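Local structure of benzoylformate decarboxylase (Mycobacterium smegmatis, 4Q9D) at residues B[205-210]-B[229-234]. The protein belongs to the thiamine pyrophosphate-dependent enzyme family, binds a magnesium ion and forms a four-chain assembly. Residues are numbered along the deposited sequence; the frame is centred on the assembly and turned at random.
Sequences LVLGPE and APVHAS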
loop_
_atom_site.group_PDB
_atom_site.type_symbol
_atom_site.label_atom_id
_atom_site.label_comp_id
_atom_site.label_asym_id
_atom_site.label_seq_id
_atom_site.Cartn_x
_atom_site.Cartn_y
_atom_site.Cartn_z
ATOM N N LEU B 205 0.199 9.141 -39.156
ATOM C CA LEU B 205 -0.837 8.741 -38.236
ATOM C C LEU B 205 -0.499 7.390 -37.617
ATOM O O LEU B 205 -0.093 6.472 -38.328
ATOM C CB LEU B 205 -2.172 8.657 -38.971
ATOM C CG LEU B 205 -3.361 8.157 -38.149
ATOM C CD1 LEU B 205 -3.643 9.156 -37.002
ATOM C CD2 LEU B 205 -4.586 7.982 -39.040
ATOM N N VAL B 206 -0.655 7.282 -36.294
ATOM C CA VAL B 206 -0.500 6.009 -35.584
ATOM C C VAL B 206 -1.838 5.643 -34.971
ATOM O O VAL B 206 -2.415 6.444 -34.241
ATOM C CB VAL B 206 0.564 6.081 -34.441
ATOM C CG1 VAL B 206 0.763 4.715 -33.820
ATOM C CG2 VAL B 206 1.904 6.635 -34.951
ATOM N N LEU B 207 -2.325 4.442 -35.279
ATOM C CA LEU B 207 -3.577 3.930 -34.746
ATOM C C LEU B 207 -3.258 2.697 -33.914
ATOM O O LEU B 207 -2.872 1.649 -34.445
ATOM C CB LEU B 207 -4.576 3.575 -35.873
ATOM C CG LEU B 207 -5.112 4.748 -36.732
ATOM C CD1 LEU B 207 -5.974 4.257 -37.912
ATOM C CD2 LEU B 207 -5.912 5.755 -35.892
ATOM N N GLY B 208 -3.426 2.836 -32.601
ATOM C CA GLY B 208 -3.071 1.800 -31.648
ATOM C C GLY B 208 -4.267 0.992 -31.169
ATOM O O GLY B 208 -5.399 1.181 -31.634
ATOM N N PRO B 209 -4.014 0.073 -30.231
ATOM C CA PRO B 209 -5.025 -0.886 -29.760
ATOM C C PRO B 209 -6.328 -0.268 -29.214
ATOM O O PRO B 209 -7.342 -0.968 -29.249
ATOM C CB PRO B 209 -4.308 -1.622 -28.628
ATOM C CG PRO B 209 -2.814 -1.539 -29.002
ATOM C CD PRO B 209 -2.672 -0.175 -29.659
ATOM N N GLU B 210 -6.322 0.971 -28.705
ATOM C CA GLU B 210 -7.562 1.531 -28.153
ATOM C C GLU B 210 -8.606 1.656 -29.234
ATOM O O GLU B 210 -9.809 1.678 -28.951
ATOM C CB GLU B 210 -7.350 2.905 -27.526
ATOM C CG GLU B 210 -6.493 2.912 -26.275
ATOM C CD GLU B 210 -6.462 4.303 -25.655
ATOM O OE1 GLU B 210 -5.391 4.922 -25.646
ATOM O OE2 GLU B 210 -7.518 4.787 -25.213
ATOM N N ALA B 229 -2.334 10.333 -44.947
ATOM C CA ALA B 229 -0.979 10.125 -44.412
ATOM C C ALA B 229 -0.677 8.630 -44.244
ATOM O O ALA B 229 -1.587 7.806 -44.198
ATOM C CB ALA B 229 -0.805 10.883 -43.068
ATOM N N PRO B 230 0.608 8.269 -44.150
ATOM C CA PRO B 230 0.891 6.874 -43.813
ATOM C C PRO B 230 0.368 6.568 -42.412
ATOM O O PRO B 230 0.403 7.431 -41.537
ATOM C CB PRO B 230 2.419 6.803 -43.807
ATOM C CG PRO B 230 2.911 8.215 -43.856
ATOM C CD PRO B 230 1.819 9.061 -44.417
ATOM N N VAL B 231 -0.119 5.355 -42.224
ATOM C CA VAL B 231 -0.685 4.919 -40.941
ATOM C C VAL B 231 0.150 3.776 -40.358
ATOM O O VAL B 231 0.180 2.696 -40.937
ATOM C CB VAL B 231 -2.109 4.405 -41.135
ATOM C CG1 VAL B 231 -2.695 3.992 -39.797
ATOM C CG2 VAL B 231 -2.973 5.487 -41.824
ATOM N N HIS B 232 0.846 4.024 -39.240
ATOM C CA HIS B 232 1.538 2.965 -38.503
ATOM C C HIS B 232 0.661 2.322 -37.439
ATOM O O HIS B 232 -0.280 2.939 -36.949
ATOM C CB HIS B 232 2.783 3.527 -37.829
ATOM C CG HIS B 232 3.944 3.720 -38.757
ATOM N ND1 HIS B 232 4.827 2.703 -39.066
ATOM C CD2 HIS B 232 4.388 4.815 -39.421
ATOM C CE1 HIS B 232 5.775 3.170 -39.857
ATOM N NE2 HIS B 232 5.525 4.445 -40.097
ATOM N N ALA B 233 0.972 1.089 -37.077
ATOM C CA ALA B 233 0.352 0.470 -35.922
ATOM C C ALA B 233 1.327 0.547 -34.745
ATOM O O ALA B 233 2.499 0.876 -34.914
ATOM C CB ALA B 233 -0.008 -0.993 -36.210
ATOM N N SER B 234 0.845 0.219 -33.551
ATOM C CA SER B 234 1.703 0.121 -32.383
ATOM C C SER B 234 2.728 -0.982 -32.574
ATOM O O SER B 234 2.440 -2.008 -33.201
ATOM C CB SER B 234 0.856 -0.225 -31.135
ATOM O OG SER B 234 1.677 -0.408 -29.979
#
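Val231 presents its two methyl branches to two leucines of the neighbouring strand: CG1 meets Leu207 CD1 at 3.8 Å, and CG2 runs alongside Leu205 CD2 at 4.1 Å. The strands are adjacent members of the parallel sheet in the Rossmann-like central domain of this thiamine pyrophosphate enzyme family. The chain passes from 205-207 to 231-233 through the short helix 209-213 and then helix 217-227, a beta-alpha-beta crossover, and the latter helix lies over the leucine-valine face, with Ala224 touching both Leu205 and Val231. With CG1 anti to the backbone N (chi1 -179°), Val231 sends this branch forward to Leu207, while CG2, anti to the carbonyl carbon, leans back and across toward Leu205.

Three backbone bonds establish the parallel register. Leu205 N donates to Pro230 O, and Leu205 O accepts from His232 N at 2.8 Å; the chain then skips a residue, and Leu207 N donates to His232 O at 3.0 Å. The middle bond is the most bent, with 146° at its hydrogen, whereas the other two are nearly straight. Leu205 O also receives a CA-H...O contact from Val231 CA at 3.1 Å, so two donors from consecutive residues converge on it.

Val206 and His232 occupy the other face. The imidazole takes its polar partner from the next strand over, where His232 ND1 is hydrogen-bonded to Gly251 O. Beyond the third bond no further backbone hydrogen bond follows between the segments, Leu207 O and Ser234 N standing 4.1 Å apart. Where 205-210 turns into its short helix, a side-chain contact replaces the ladder, as Pro209 CD rests against Ser234 CB at 3.8 Å.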